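PDB 5KZT: Peptide/nickel transport system substrate-binding protein from Listeria monocytogenes serotype 1/2a, which binds peptides and probably hands them to a membrane transporter for uptake into the cell. Local coordinates for residues R103-N108 with Y115-I120; D437-D442 with N446-S451. All blocks are in the same frame, centred on the assembly; numbering follows the deposited sequence.

In the fold
The two contacts follow one another along the chain: contact 1 is complete by residue 120, more than 300 residues before contact 2 opens at 437, and their centres lie about 18 Å apart. Contact 1 joins the end of helix 94-105 to the 3-10 turn that precedes helix 123-127. Contact 2 folds the loop between helices 433-436 and 453-459 back on itself, beside strand 264-277 and helix 471-487. Although so far apart in sequence, they touch in space, where Tyr-115 OH packs against Leu-438 CD2 at 3.7 Å. Regions distant in sequence thus meet in this peptide-bound OppA, a protein whose family characteristically encloses its ligand between lobes.

Contact 1 of 2, residues R103-N108 with Y115-I120; sequences RAVDPN and YLFDAI
Val-105 swings CG1 anti to its carbonyl carbon (chi1 -66°), and Phe-117 sends its ring out in the same sense, CG lying beside its own backbone N (chi1 -70°). With these torsions the two side chains meet at about a right angle, and Val-105 CG1 settles 3.4 Å from Phe-117 CB and 3.7 Å from Phe-117 CG, at the root of the ring. Ala-104, one residue earlier on helix 94-105, directs its methyl toward the far end of the same ring: Ala-104 CB lies 3.4 Å from Phe-117 CE1 and 3.6 Å from Phe-117 CZ. Both methyls approach obliquely. The small alanine lets the outer ring carbons come close to the helix, while the branched valine fills in beside the ring's base and also touches Ile-126 and Val-127 of helix 123-127. Phe-117 sits on a 3-10 turn, in which Ile-120 N donates to Phe-117 O at 2.9 Å. Elsewhere its ring stacks on Phe-166 and meets Trp-101 edge-to-face, so helix 94-105 holds it through an aromatic residue as well as the two aliphatic ones. With no hydrogen bond between the segments, this buried contact rests on the apolar packing of Ala-104 and Val-105 against the phenylalanine.

Contact 2 of 2, residues D437-D442 with N446-S451; sequences DLFVTD and NRMSYS
The Phe-439 ring has Leu-438 CB over one face, nearer the ring's margin than its centre, at a height of 3.7 Å, while Met-448 CE comes in obliquely to 3.4 Å from Phe-439 CD1. The methionine chain bends at its last torsion (chi3 -52°), which turns the flexible thioether's methyl to the ring. The Tyr-450 ring offers its edge instead: Phe-439 O lies near its plane, 3.3 Å from Tyr-450 CD2. Phe-439 CB is 4.1 Å from that same Tyr-450 CD2, and Leu-484 of helix 471-487 also touches the tyrosine. Tyrosine suits the place because its ring packs here while its hydroxyl reaches past the loop to a hydrogen bond with Asp-488.

The third flat group, the Asn-446 amide, works as a hub. Its ND2 donates to Val-440 O at 3.0 Å in a fairly straight bond (163°); the oxygen lies close to the amide plane, but the donor stands above the carbonyl plane of Val-440. The same nitrogen gives a second bond to Tyr-450 O, 2.9 Å away. On the other branch, OD1 accepts from Met-448 N, forming an Asx turn that bends the chain at 446-448. Asparagine suits this buried place because one short side chain carries both donor and acceptor, here joining the two arms of the loop between helices 433-436 and 453-459.

Nearer the surface, a water accepts from Asp-442 N and donates to Tyr-450 O, giving that carbonyl a second partner. Also at this end of the loop, the hydroxyls Thr-441 OG1 and Ser-451 OG stand 2.7 Å apart. Thr-441 OG1 is hydrogen-bonded to Asp-456 of helix 453-459, which ties this outer end of the loop to the helix that follows.

Contact 1 of 2, residues R103-N108 with Y115-I120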
loop_
_atom_site.group_PDB
_atom_site.type_symbol
_atom_site.label_atom_id
_atom_site.label_comp_id
_atom_site.label_asym_id
_atom_site.label_seq_id
_atom_site.Cartn_x
_atom_site.Cartn_y
_atom_site.Cartn_z
ATOM N N ARG A 103 3.400 -7.069 -19.414
ATOM C CA ARG A 103 4.127 -7.748 -18.336
ATOM C C ARG A 103 3.269 -7.894 -17.085
ATOM O O ARG A 103 3.280 -8.950 -16.458
ATOM C CB ARG A 103 5.433 -7.010 -17.970
ATOM C CG ARG A 103 6.307 -7.692 -16.927
ATOM C CD ARG A 103 7.711 -7.104 -16.938
ATOM N NE ARG A 103 8.614 -7.776 -15.997
ATOM C CZ ARG A 103 8.949 -7.316 -14.785
ATOM N NH1 ARG A 103 8.475 -6.160 -14.313
ATOM N NH2 ARG A 103 9.780 -8.017 -14.027
ATOM N N ALA A 104 2.561 -6.824 -16.718
ATOM C CA ALA A 104 1.712 -6.817 -15.529
ATOM C C ALA A 104 0.571 -7.818 -15.579
ATOM O O ALA A 104 0.244 -8.392 -14.541
ATOM C CB ALA A 104 1.154 -5.422 -15.252
ATOM N N VAL A 105 -0.042 -8.016 -16.747
ATOM C CA VAL A 105 -1.168 -8.959 -16.863
ATOM C C VAL A 105 -0.736 -10.392 -17.194
ATOM O O VAL A 105 -1.498 -11.346 -17.017
ATOM C CB VAL A 105 -2.254 -8.493 -17.865
ATOM C CG1 VAL A 105 -2.941 -7.238 -17.352
ATOM C CG2 VAL A 105 -1.693 -8.239 -19.267
ATOM N N ASP A 106 0.490 -10.534 -17.656
ATOM C CA ASP A 106 1.007 -11.840 -18.047
ATOM C C ASP A 106 0.982 -12.790 -16.842
ATOM O O ASP A 106 1.618 -12.515 -15.817
ATOM C CB ASP A 106 2.432 -11.682 -18.595
ATOM C CG ASP A 106 2.931 -12.907 -19.311
ATOM O OD1 ASP A 106 2.472 -14.038 -18.997
ATOM O OD2 ASP A 106 3.821 -12.734 -20.187
ATOM N N PRO A 107 0.261 -13.922 -16.953
ATOM C CA PRO A 107 0.291 -14.874 -15.831
ATOM C C PRO A 107 1.679 -15.323 -15.361
ATOM O O PRO A 107 1.899 -15.510 -14.153
ATOM C CB PRO A 107 -0.522 -16.055 -16.352
ATOM C CG PRO A 107 -1.471 -15.435 -17.310
ATOM C CD PRO A 107 -0.694 -14.344 -17.992
ATOM N N ASN A 108 2.606 -15.482 -16.300
ATOM C CA ASN A 108 4.013 -15.801 -15.969
ATOM C C ASN A 108 4.611 -14.855 -14.907
ATOM O O ASN A 108 5.384 -15.266 -14.046
ATOM C CB ASN A 108 4.838 -15.763 -17.277
ATOM C CG ASN A 108 6.077 -16.630 -17.245
ATOM O OD1 ASN A 108 7.168 -16.163 -17.578
ATOM N ND2 ASN A 108 5.923 -17.888 -16.901
ATOM N N TYR A 115 -4.752 -7.322 -11.134
ATOM C CA TYR A 115 -6.188 -7.037 -11.078
ATOM C C TYR A 115 -6.557 -5.563 -11.382
ATOM O O TYR A 115 -7.658 -5.298 -11.838
ATOM C CB TYR A 115 -6.790 -7.493 -9.746
ATOM C CG TYR A 115 -6.396 -6.689 -8.521
ATOM C CD1 TYR A 115 -7.145 -5.581 -8.115
ATOM C CD2 TYR A 115 -5.302 -7.052 -7.742
ATOM C CE1 TYR A 115 -6.784 -4.845 -6.989
ATOM C CE2 TYR A 115 -4.962 -6.353 -6.592
ATOM C CZ TYR A 115 -5.704 -5.236 -6.229
ATOM O OH TYR A 115 -5.385 -4.524 -5.101
ATOM N N LEU A 116 -5.634 -4.626 -11.175
ATOM C CA LEU A 116 -5.890 -3.224 -11.509
ATOM C C LEU A 116 -6.126 -3.042 -13.004
ATOM O O LEU A 116 -6.806 -2.099 -13.430
ATOM C CB LEU A 116 -4.722 -2.328 -11.083
ATOM C CG LEU A 116 -4.462 -2.195 -9.583
ATOM C CD1 LEU A 116 -3.263 -1.307 -9.344
ATOM C CD2 LEU A 116 -5.677 -1.664 -8.851
ATOM N N PHE A 117 -5.572 -3.952 -13.802
ATOM C CA PHE A 117 -5.736 -3.897 -15.245
ATOM C C PHE A 117 -7.097 -4.401 -15.742
ATOM O O PHE A 117 -7.349 -4.368 -16.945
ATOM C CB PHE A 117 -4.575 -4.634 -15.945
ATOM C CG PHE A 117 -3.284 -3.914 -15.832
ATOM C CD1 PHE A 117 -2.546 -3.935 -14.655
ATOM C CD2 PHE A 117 -2.826 -3.149 -16.883
ATOM C CE1 PHE A 117 -1.371 -3.214 -14.538
ATOM C CE2 PHE A 117 -1.647 -2.454 -16.784
ATOM C CZ PHE A 117 -0.919 -2.482 -15.615
ATOM N N ASP A 118 -7.978 -4.801 -14.832
ATOM C CA ASP A 118 -9.408 -4.989 -15.145
ATOM C C ASP A 118 -10.023 -3.754 -15.808
ATOM O O ASP A 118 -10.973 -3.880 -16.553
ATOM C CB ASP A 118 -10.217 -5.261 -13.874
ATOM C CG ASP A 118 -10.084 -6.674 -13.361
ATOM O OD1 ASP A 118 -9.476 -7.550 -14.038
ATOM O OD2 ASP A 118 -10.645 -6.927 -12.248
ATOM N N ALA A 119 -9.506 -2.575 -15.463
ATOM C CA ALA A 119 -9.882 -1.309 -16.100
ATOM C C ALA A 119 -9.536 -1.235 -17.596
ATOM O O ALA A 119 -10.161 -0.465 -18.309
ATOM C CB ALA A 119 -9.220 -0.150 -15.374
ATOM N N ILE A 120 -8.540 -2.023 -18.049
ATOM C CA ILE A 120 -8.062 -2.019 -19.439
ATOM C C ILE A 120 -8.738 -3.163 -20.196
ATOM O O ILE A 120 -8.940 -4.251 -19.650
ATOM C CB ILE A 120 -6.513 -2.146 -19.504
ATOM C CG1 ILE A 120 -5.826 -1.133 -18.567
ATOM C CG2 ILE A 120 -5.994 -1.974 -20.927
ATOM C CD1 ILE A 120 -6.274 0.305 -18.712
#

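Contact 2 of 2, residues D437-D442 with N446-S451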
loop_
_atom_site.group_PDB
_atom_site.type_symbol
_atom_site.label_atom_id
_atom_site.label_comp_id
_atom_site.label_asym_id
_atom_site.label_seq_id
_atom_site.Cartn_x
_atom_site.Cartn_y
_atom_site.Cartn_z
ATOM N N ASP A 437 -11.973 -4.405 -2.925
ATOM C CA ASP A 437 -11.534 -5.379 -3.904
ATOM C C ASP A 437 -10.499 -6.389 -3.398
ATOM O O ASP A 437 -10.323 -7.444 -4.001
ATOM C CB ASP A 437 -10.945 -4.681 -5.124
ATOM C CG ASP A 437 -11.986 -4.024 -5.988
ATOM O OD1 ASP A 437 -13.211 -4.181 -5.761
ATOM O OD2 ASP A 437 -11.570 -3.332 -6.924
ATOM N N LEU A 438 -9.826 -6.080 -2.296
ATOM C CA LEU A 438 -8.858 -7.013 -1.732
ATOM C C LEU A 438 -9.430 -8.395 -1.395
ATOM O O LEU A 438 -8.733 -9.401 -1.507
ATOM C CB LEU A 438 -8.269 -6.422 -0.448
ATOM C CG LEU A 438 -7.562 -5.068 -0.563
ATOM C CD1 LEU A 438 -7.089 -4.593 0.814
ATOM C CD2 LEU A 438 -6.410 -5.097 -1.547
ATOM N N PHE A 439 -10.693 -8.447 -0.989
ATOM C CA PHE A 439 -11.220 -9.664 -0.364
ATOM C C PHE A 439 -12.196 -10.458 -1.231
ATOM O O PHE A 439 -12.911 -11.325 -0.732
ATOM C CB PHE A 439 -11.794 -9.284 1.000
ATOM C CG PHE A 439 -10.764 -8.630 1.885
ATOM C CD1 PHE A 439 -9.699 -9.381 2.382
ATOM C CD2 PHE A 439 -10.806 -7.261 2.142
ATOM C CE1 PHE A 439 -8.712 -8.796 3.164
ATOM C CE2 PHE A 439 -9.812 -6.667 2.926
ATOM C CZ PHE A 439 -8.772 -7.436 3.441
ATOM N N VAL A 440 -12.182 -10.176 -2.536
ATOM C CA VAL A 440 -12.822 -11.047 -3.505
ATOM C C VAL A 440 -12.151 -12.430 -3.479
ATOM O O VAL A 440 -10.971 -12.556 -3.130
ATOM C CB VAL A 440 -12.825 -10.460 -4.951
ATOM C CG1 VAL A 440 -13.539 -9.113 -4.972
ATOM C CG2 VAL A 440 -11.414 -10.348 -5.509
ATOM N N THR A 441 -12.929 -13.459 -3.826
ATOM C CA THR A 441 -12.467 -14.848 -3.808
ATOM C C THR A 441 -11.196 -14.988 -4.639
ATOM O O THR A 441 -11.145 -14.540 -5.777
ATOM C CB THR A 441 -13.581 -15.816 -4.333
ATOM O OG1 THR A 441 -14.727 -15.742 -3.474
ATOM C CG2 THR A 441 -13.103 -17.269 -4.402
ATOM N N ASP A 442 -10.175 -15.613 -4.050
ATOM C CA ASP A 442 -8.909 -15.901 -4.717
ATOM C C ASP A 442 -8.127 -14.644 -5.155
ATOM O O ASP A 442 -7.195 -14.748 -5.963
ATOM C CB ASP A 442 -9.106 -16.868 -5.907
ATOM C CG ASP A 442 -9.554 -18.257 -5.483
ATOM O OD1 ASP A 442 -9.086 -18.762 -4.445
ATOM O OD2 ASP A 442 -10.369 -18.865 -6.213
ATOM N N ASN A 446 -6.049 -11.202 -0.958
ATOM C CA ASN A 446 -6.975 -11.862 -0.023
ATOM C C ASN A 446 -6.111 -12.745 0.881
ATOM O O ASN A 446 -5.833 -12.361 2.015
ATOM C CB ASN A 446 -8.042 -12.645 -0.803
ATOM C CG ASN A 446 -9.029 -13.386 0.085
ATOM O OD1 ASN A 446 -8.684 -13.952 1.124
ATOM N ND2 ASN A 446 -10.258 -13.439 -0.363
ATOM N N ARG A 447 -5.658 -13.894 0.363
ATOM C CA ARG A 447 -4.716 -14.782 1.065
ATOM C C ARG A 447 -5.203 -15.246 2.435
ATOM O O ARG A 447 -4.420 -15.440 3.358
ATOM C CB ARG A 447 -3.336 -14.109 1.194
ATOM C CG ARG A 447 -2.763 -13.604 -0.112
ATOM C CD ARG A 447 -2.490 -14.737 -1.090
ATOM N NE ARG A 447 -2.006 -14.210 -2.369
ATOM C CZ ARG A 447 -1.870 -14.903 -3.501
ATOM N NH1 ARG A 447 -2.181 -16.205 -3.572
ATOM N NH2 ARG A 447 -1.428 -14.271 -4.587
ATOM N N MET A 448 -6.512 -15.401 2.555
ATOM C CA MET A 448 -7.121 -15.895 3.764
ATOM C C MET A 448 -7.999 -17.104 3.482
ATOM O O MET A 448 -8.544 -17.676 4.422
ATOM C CB MET A 448 -7.981 -14.784 4.364
ATOM C CG MET A 448 -7.173 -13.620 4.879
ATOM S SD MET A 448 -8.200 -12.394 5.700
ATOM C CE MET A 448 -9.492 -12.058 4.519
ATOM N N SER A 449 -8.129 -17.491 2.206
ATOM C CA SER A 449 -9.180 -18.407 1.752
ATOM C C SER A 449 -10.568 -17.946 2.212
ATOM O O SER A 449 -11.431 -18.753 2.569
ATOM C CB SER A 449 -8.877 -19.859 2.154
ATOM O OG SER A 449 -7.680 -20.307 1.544
ATOM N N TYR A 450 -10.773 -16.629 2.188
ATOM C CA TYR A 450 -12.075 -16.057 2.441
ATOM C C TYR A 450 -12.796 -15.994 1.106
ATOM O O TYR A 450 -12.273 -15.447 0.139
ATOM C CB TYR A 450 -11.978 -14.662 3.044
ATOM C CG TYR A 450 -13.311 -13.932 3.037
ATOM C CD1 TYR A 450 -14.359 -14.343 3.851
ATOM C CD2 TYR A 450 -13.529 -12.849 2.178
ATOM C CE1 TYR A 450 -15.567 -13.683 3.837
ATOM C CE2 TYR A 450 -14.736 -12.184 2.154
ATOM C CZ TYR A 450 -15.753 -12.608 2.973
ATOM O OH TYR A 450 -16.950 -11.941 2.929
ATOM N N SER A 451 -14.014 -16.525 1.077
ATOM C CA SER A 451 -14.808 -16.560 -0.143
ATOM C C SER A 451 -16.267 -16.385 0.211
ATOM O O SER A 451 -16.850 -17.250 0.884
ATOM C CB SER A 451 -14.627 -17.896 -0.862
ATOM O OG SER A 451 -15.364 -17.966 -2.075
HETATM O O HOH W 1 -10.376 -16.770 -1.428
#